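PDB 3E1T: halogenase from Chondromyces crocatus, which binds flavin-adenine dinucleotide and, as an FAD-dependent halogenase, probably installs the chlorine of the myxobacterial natural product chondrochloren. Local coordinates for residues L211-Y222 against Y255-L266. Numbering follows the deposited sequence.
Sequences LSAAFQDGWFWY and YIDRCPIIKEYL
Phe220 carries Ile262 CG2 over the centre of one ring face, a CH-pi contact 4.2 Å from the centroid, while the carbonyl O of Tyr255 lies at the ring edge, 3.4 Å from Phe220 CE2. Phe215 has the backbone N atoms of Asp217 and Gly218, from its own type I turn, above the rim of one face; its CE1 meets Tyr255 CD1 at 3.7 Å, the two rings inclined by 66°. The edge of Tyr265 points into the face of Tyr222, centroids 5.4 Å apart, and Leu266 CD2 lies at the Tyr222 edge; the Tyr222 hydroxyl is hydrogen-bonded to the backbone O of Lys200. With SG anti to the backbone N (chi1 -178°), Cys259 turns its sulfur to Ala213 CB (4.0 Å) and obliquely to both phenylalanine rings. Leu211 and Ile261 meet tip to tip.

At the turn, Arg258 NH1 donates to Asp217 OD2 (2.7 Å, 160°) in a salt bridge, the oxygen lying near the guanidinium plane but approached from above the carboxylate plane. A water joins that oxygen to Tyr255 OH, and another links Gln216 N to Arg258 O.

The contact packs the end of helix 248-257 and helix 260-266, with Cys259 as its N-cap, onto one side of the hairpin 210-215/218-224. Strands 75-82 and 229-237 flank this hairpin in the mixed sheet, and Trp221, directed away from the helices, touches the FAD.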
loop_
_atom_site.group_PDB
_atom_site.type_symbol
_atom_site.label_atom_id
_atom_site.label_comp_id
_atom_site.label_asym_id
_atom_site.label_seq_id
_atom_site.Cartn_x
_atom_site.Cartn_y
_atom_site.Cartn_z
ATOM N N LEU A 211 3.411 4.067 -15.705
ATOM C CA LEU A 211 4.736 4.579 -15.995
ATOM C C LEU A 211 5.303 5.253 -14.739
ATOM O O LEU A 211 4.633 6.082 -14.119
ATOM C CB LEU A 211 4.674 5.590 -17.148
ATOM C CG LEU A 211 5.906 6.468 -17.411
ATOM C CD1 LEU A 211 7.040 5.677 -18.058
ATOM C CD2 LEU A 211 5.529 7.678 -18.277
ATOM N N SER A 212 6.522 4.877 -14.362
ATOM C CA SER A 212 7.248 5.544 -13.280
ATOM C C SER A 212 8.589 6.008 -13.815
ATOM O O SER A 212 9.303 5.237 -14.476
ATOM C CB SER A 212 7.462 4.609 -12.088
ATOM O OG SER A 212 6.257 3.951 -11.723
ATOM N N ALA A 213 8.931 7.256 -13.519
ATOM C CA ALA A 213 10.101 7.884 -14.100
ATOM C C ALA A 213 10.934 8.696 -13.098
ATOM O O ALA A 213 10.462 9.679 -12.524
ATOM C CB ALA A 213 9.678 8.758 -15.300
ATOM N N ALA A 214 12.178 8.282 -12.913
ATOM C CA ALA A 214 13.134 8.987 -12.071
ATOM C C ALA A 214 13.658 10.261 -12.740
ATOM O O ALA A 214 13.870 10.294 -13.959
ATOM C CB ALA A 214 14.286 8.065 -11.726
ATOM N N PHE A 215 13.833 11.312 -11.945
ATOM C CA PHE A 215 14.509 12.538 -12.388
ATOM C C PHE A 215 15.422 13.027 -11.269
ATOM O O PHE A 215 15.671 12.279 -10.318
ATOM C CB PHE A 215 13.517 13.604 -12.859
ATOM C CG PHE A 215 12.690 14.223 -11.761
ATOM C CD1 PHE A 215 12.852 15.572 -11.435
ATOM C CD2 PHE A 215 11.729 13.476 -11.079
ATOM C CE1 PHE A 215 12.086 16.168 -10.454
ATOM C CE2 PHE A 215 10.946 14.066 -10.079
ATOM C CZ PHE A 215 11.128 15.411 -9.764
ATOM N N GLN A 216 15.942 14.253 -11.362
ATOM C CA GLN A 216 17.018 14.639 -10.440
ATOM C C GLN A 216 16.582 14.727 -8.979
ATOM O O GLN A 216 17.391 14.501 -8.078
ATOM C CB GLN A 216 17.706 15.943 -10.852
ATOM C CG GLN A 216 19.056 16.099 -10.170
ATOM C CD GLN A 216 19.836 17.295 -10.627
ATOM O OE1 GLN A 216 20.988 17.156 -11.047
ATOM N NE2 GLN A 216 19.230 18.487 -10.539
ATOM N N ASP A 217 15.324 15.095 -8.750
ATOM C CA ASP A 217 14.828 15.350 -7.387
ATOM C C ASP A 217 13.876 14.259 -6.858
ATOM O O ASP A 217 13.263 14.420 -5.795
ATOM C CB ASP A 217 14.167 16.732 -7.308
ATOM C CG ASP A 217 15.184 17.876 -7.224
ATOM O OD1 ASP A 217 16.401 17.621 -7.199
ATOM O OD2 ASP A 217 14.754 19.039 -7.152
ATOM N N GLY A 218 13.763 13.152 -7.581
ATOM C CA GLY A 218 12.865 12.069 -7.170
ATOM C C GLY A 218 12.320 11.312 -8.345
ATOM O O GLY A 218 13.049 11.040 -9.298
ATOM N N TRP A 219 11.040 10.965 -8.289
ATOM C CA TRP A 219 10.422 10.225 -9.380
ATOM C C TRP A 219 8.938 10.518 -9.513
ATOM O O TRP A 219 8.300 10.972 -8.567
ATOM C CB TRP A 219 10.683 8.706 -9.264
ATOM C CG TRP A 219 10.086 8.044 -8.042
ATOM C CD1 TRP A 219 10.631 7.995 -6.792
ATOM C CD2 TRP A 219 8.850 7.315 -7.970
ATOM N NE1 TRP A 219 9.805 7.291 -5.941
ATOM C CE2 TRP A 219 8.705 6.869 -6.635
ATOM C CE3 TRP A 219 7.845 7.018 -8.894
ATOM C CZ2 TRP A 219 7.591 6.141 -6.202
ATOM C CZ3 TRP A 219 6.738 6.284 -8.469
ATOM C CH2 TRP A 219 6.621 5.853 -7.131
ATOM N N PHE A 220 8.408 10.265 -10.707
ATOM C CA PHE A 220 7.002 10.489 -11.021
ATOM C C PHE A 220 6.278 9.169 -11.222
ATOM O O PHE A 220 6.857 8.210 -11.743
ATOM C CB PHE A 220 6.880 11.288 -12.323
ATOM C CG PHE A 220 6.799 12.764 -12.138
ATOM C CD1 PHE A 220 5.577 13.375 -11.867
ATOM C CD2 PHE A 220 7.933 13.554 -12.280
ATOM C CE1 PHE A 220 5.489 14.757 -11.704
ATOM C CE2 PHE A 220 7.871 14.933 -12.123
ATOM C CZ PHE A 220 6.646 15.546 -11.842
ATOM N N TRP A 221 5.016 9.112 -10.814
ATOM C CA TRP A 221 4.106 8.107 -11.355
ATOM C C TRP A 221 3.153 8.758 -12.348
ATOM O O TRP A 221 2.891 9.966 -12.273
ATOM C CB TRP A 221 3.342 7.345 -10.263
ATOM C CG TRP A 221 2.172 8.082 -9.640
ATOM C CD1 TRP A 221 0.932 8.269 -10.185
ATOM C CD2 TRP A 221 2.126 8.678 -8.330
ATOM N NE1 TRP A 221 0.124 8.973 -9.313
ATOM C CE2 TRP A 221 0.829 9.224 -8.163
ATOM C CE3 TRP A 221 3.061 8.822 -7.291
ATOM C CZ2 TRP A 221 0.439 9.892 -6.998
ATOM C CZ3 TRP A 221 2.671 9.476 -6.123
ATOM C CH2 TRP A 221 1.366 10.014 -5.991
ATOM N N TYR A 222 2.639 7.946 -13.270
ATOM C CA TYR A 222 1.785 8.402 -14.377
ATOM C C TYR A 222 0.828 7.254 -14.652
ATOM O O TYR A 222 1.193 6.279 -15.299
ATOM C CB TYR A 222 2.629 8.697 -15.622
ATOM C CG TYR A 222 1.881 9.342 -16.792
ATOM C CD1 TYR A 222 1.826 10.728 -16.921
ATOM C CD2 TYR A 222 1.265 8.568 -17.782
ATOM C CE1 TYR A 222 1.163 11.335 -17.992
ATOM C CE2 TYR A 222 0.591 9.176 -18.884
ATOM C CZ TYR A 222 0.547 10.555 -18.969
ATOM O OH TYR A 222 -0.095 11.192 -20.023
ATOM N N TYR A 255 8.250 20.623 -11.361
ATOM C CA TYR A 255 8.791 19.265 -11.328
ATOM C C TYR A 255 8.500 18.533 -12.635
ATOM O O TYR A 255 9.345 17.790 -13.142
ATOM C CB TYR A 255 8.232 18.458 -10.149
ATOM C CG TYR A 255 8.851 18.764 -8.804
ATOM C CD1 TYR A 255 10.238 18.876 -8.649
ATOM C CD2 TYR A 255 8.047 18.909 -7.670
ATOM C CE1 TYR A 255 10.805 19.141 -7.407
ATOM C CE2 TYR A 255 8.604 19.183 -6.423
ATOM C CZ TYR A 255 9.976 19.291 -6.300
ATOM O OH TYR A 255 10.510 19.552 -5.067
ATOM N N ILE A 256 7.299 18.738 -13.169
ATOM C CA ILE A 256 6.913 18.124 -14.442
ATOM C C ILE A 256 7.880 18.541 -15.552
ATOM O O ILE A 256 8.415 17.691 -16.260
ATOM C CB ILE A 256 5.454 18.448 -14.818
ATOM C CG1 ILE A 256 4.491 17.678 -13.910
ATOM C CG2 ILE A 256 5.183 18.096 -16.278
ATOM C CD1 ILE A 256 3.083 18.211 -13.914
ATOM N N ASP A 257 8.125 19.849 -15.661
ATOM C CA ASP A 257 9.063 20.400 -16.645
ATOM C C ASP A 257 10.453 19.770 -16.570
ATOM O O ASP A 257 11.161 19.698 -17.572
ATOM C CB ASP A 257 9.178 21.918 -16.490
ATOM C CG ASP A 257 7.951 22.662 -16.996
ATOM O OD1 ASP A 257 6.990 22.018 -17.497
ATOM O OD2 ASP A 257 7.949 23.909 -16.897
ATOM N N ARG A 258 10.835 19.301 -15.385
ATOM C CA ARG A 258 12.190 18.783 -15.155
ATOM C C ARG A 258 12.313 17.277 -15.379
ATOM O O ARG A 258 13.377 16.690 -15.179
ATOM C CB ARG A 258 12.665 19.151 -13.750
ATOM C CG ARG A 258 12.893 20.640 -13.537
ATOM C CD ARG A 258 13.294 20.889 -12.100
ATOM N NE ARG A 258 14.509 20.154 -11.766
ATOM C CZ ARG A 258 14.900 19.845 -10.531
ATOM N NH1 ARG A 258 14.166 20.201 -9.471
ATOM N NH2 ARG A 258 16.034 19.180 -10.358
ATOM N N CYS A 259 11.224 16.653 -15.805
ATOM C CA CYS A 259 11.237 15.225 -16.113
ATOM C C CYS A 259 10.786 15.002 -17.562
ATOM O O CYS A 259 9.587 14.943 -17.834
ATOM C CB CYS A 259 10.341 14.453 -15.137
ATOM S SG CYS A 259 10.331 12.666 -15.413
ATOM N N PRO A 260 11.749 14.904 -18.500
ATOM C CA PRO A 260 11.467 14.778 -19.941
ATOM C C PRO A 260 10.229 13.958 -20.343
ATOM O O PRO A 260 9.321 14.513 -20.980
ATOM C CB PRO A 260 12.752 14.157 -20.479
ATOM C CG PRO A 260 13.803 14.800 -19.649
ATOM C CD PRO A 260 13.204 14.954 -18.250
ATOM N N ILE A 261 10.177 12.673 -19.984
ATOM C CA ILE A 261 9.033 11.839 -20.378
ATOM C C ILE A 261 7.691 12.377 -19.865
ATOM O O ILE A 261 6.695 12.355 -20.592
ATOM C CB ILE A 261 9.209 10.329 -20.033
ATOM C CG1 ILE A 261 8.011 9.518 -20.553
ATOM C CG2 ILE A 261 9.414 10.111 -18.530
ATOM C CD1 ILE A 261 8.317 8.050 -20.834
ATOM N N ILE A 262 7.678 12.881 -18.632
ATOM C CA ILE A 262 6.455 13.428 -18.048
ATOM C C ILE A 262 6.099 14.756 -18.713
ATOM O O ILE A 262 4.923 15.019 -18.985
ATOM C CB ILE A 262 6.564 13.600 -16.500
ATOM C CG1 ILE A 262 6.904 12.266 -15.808
ATOM C CG2 ILE A 262 5.295 14.249 -15.922
ATOM C CD1 ILE A 262 5.959 11.087 -16.107
ATOM N N LYS A 263 7.111 15.584 -18.972
ATOM C CA LYS A 263 6.906 16.844 -19.701
ATOM C C LYS A 263 6.221 16.602 -21.049
ATOM O O LYS A 263 5.234 17.270 -21.389
ATOM C CB LYS A 263 8.230 17.597 -19.903
ATOM C CG LYS A 263 8.056 18.962 -20.597
ATOM C CD LYS A 263 9.271 19.855 -20.435
ATOM C CE LYS A 263 9.223 21.068 -21.381
ATOM N NZ LYS A 263 7.924 21.820 -21.349
ATOM N N GLU A 264 6.725 15.632 -21.803
ATOM C CA GLU A 264 6.147 15.342 -23.114
ATOM C C GLU A 264 4.757 14.693 -23.031
ATOM O O GLU A 264 3.847 15.071 -23.776
ATOM C CB GLU A 264 7.120 14.563 -24.012
ATOM C CG GLU A 264 7.250 13.085 -23.744
ATOM C CD GLU A 264 7.531 12.296 -25.023
ATOM O OE1 GLU A 264 8.693 11.874 -25.221
ATOM O OE2 GLU A 264 6.593 12.104 -25.831
ATOM N N TYR A 265 4.567 13.761 -22.099
ATOM C CA TYR A 265 3.268 13.108 -21.976
ATOM C C TYR A 265 2.164 14.067 -21.556
ATOM O O TYR A 265 0.991 13.820 -21.855
ATOM C CB TYR A 265 3.335 11.897 -21.039
ATOM C CG TYR A 265 3.808 10.624 -21.710
ATOM C CD1 TYR A 265 4.955 10.615 -22.503
ATOM C CD2 TYR A 265 3.119 9.428 -21.543
ATOM C CE1 TYR A 265 5.401 9.462 -23.114
ATOM C CE2 TYR A 265 3.555 8.258 -22.161
ATOM C CZ TYR A 265 4.703 8.289 -22.942
ATOM O OH TYR A 265 5.159 7.150 -23.553
ATOM N N LEU A 266 2.530 15.161 -20.886
ATOM C CA LEU A 266 1.531 16.130 -20.410
ATOM C C LEU A 266 1.407 17.409 -21.247
ATOM O O LEU A 266 0.515 18.232 -20.997
ATOM C CB LEU A 266 1.744 16.476 -18.925
ATOM C CG LEU A 266 1.512 15.347 -17.902
ATOM C CD1 LEU A 266 1.832 15.826 -16.502
ATOM C CD2 LEU A 266 0.089 14.764 -17.952
HETATM O O HOH W 1 15.850 16.213 -13.856
HETATM O O HOH W 2 12.995 19.050 -4.805
#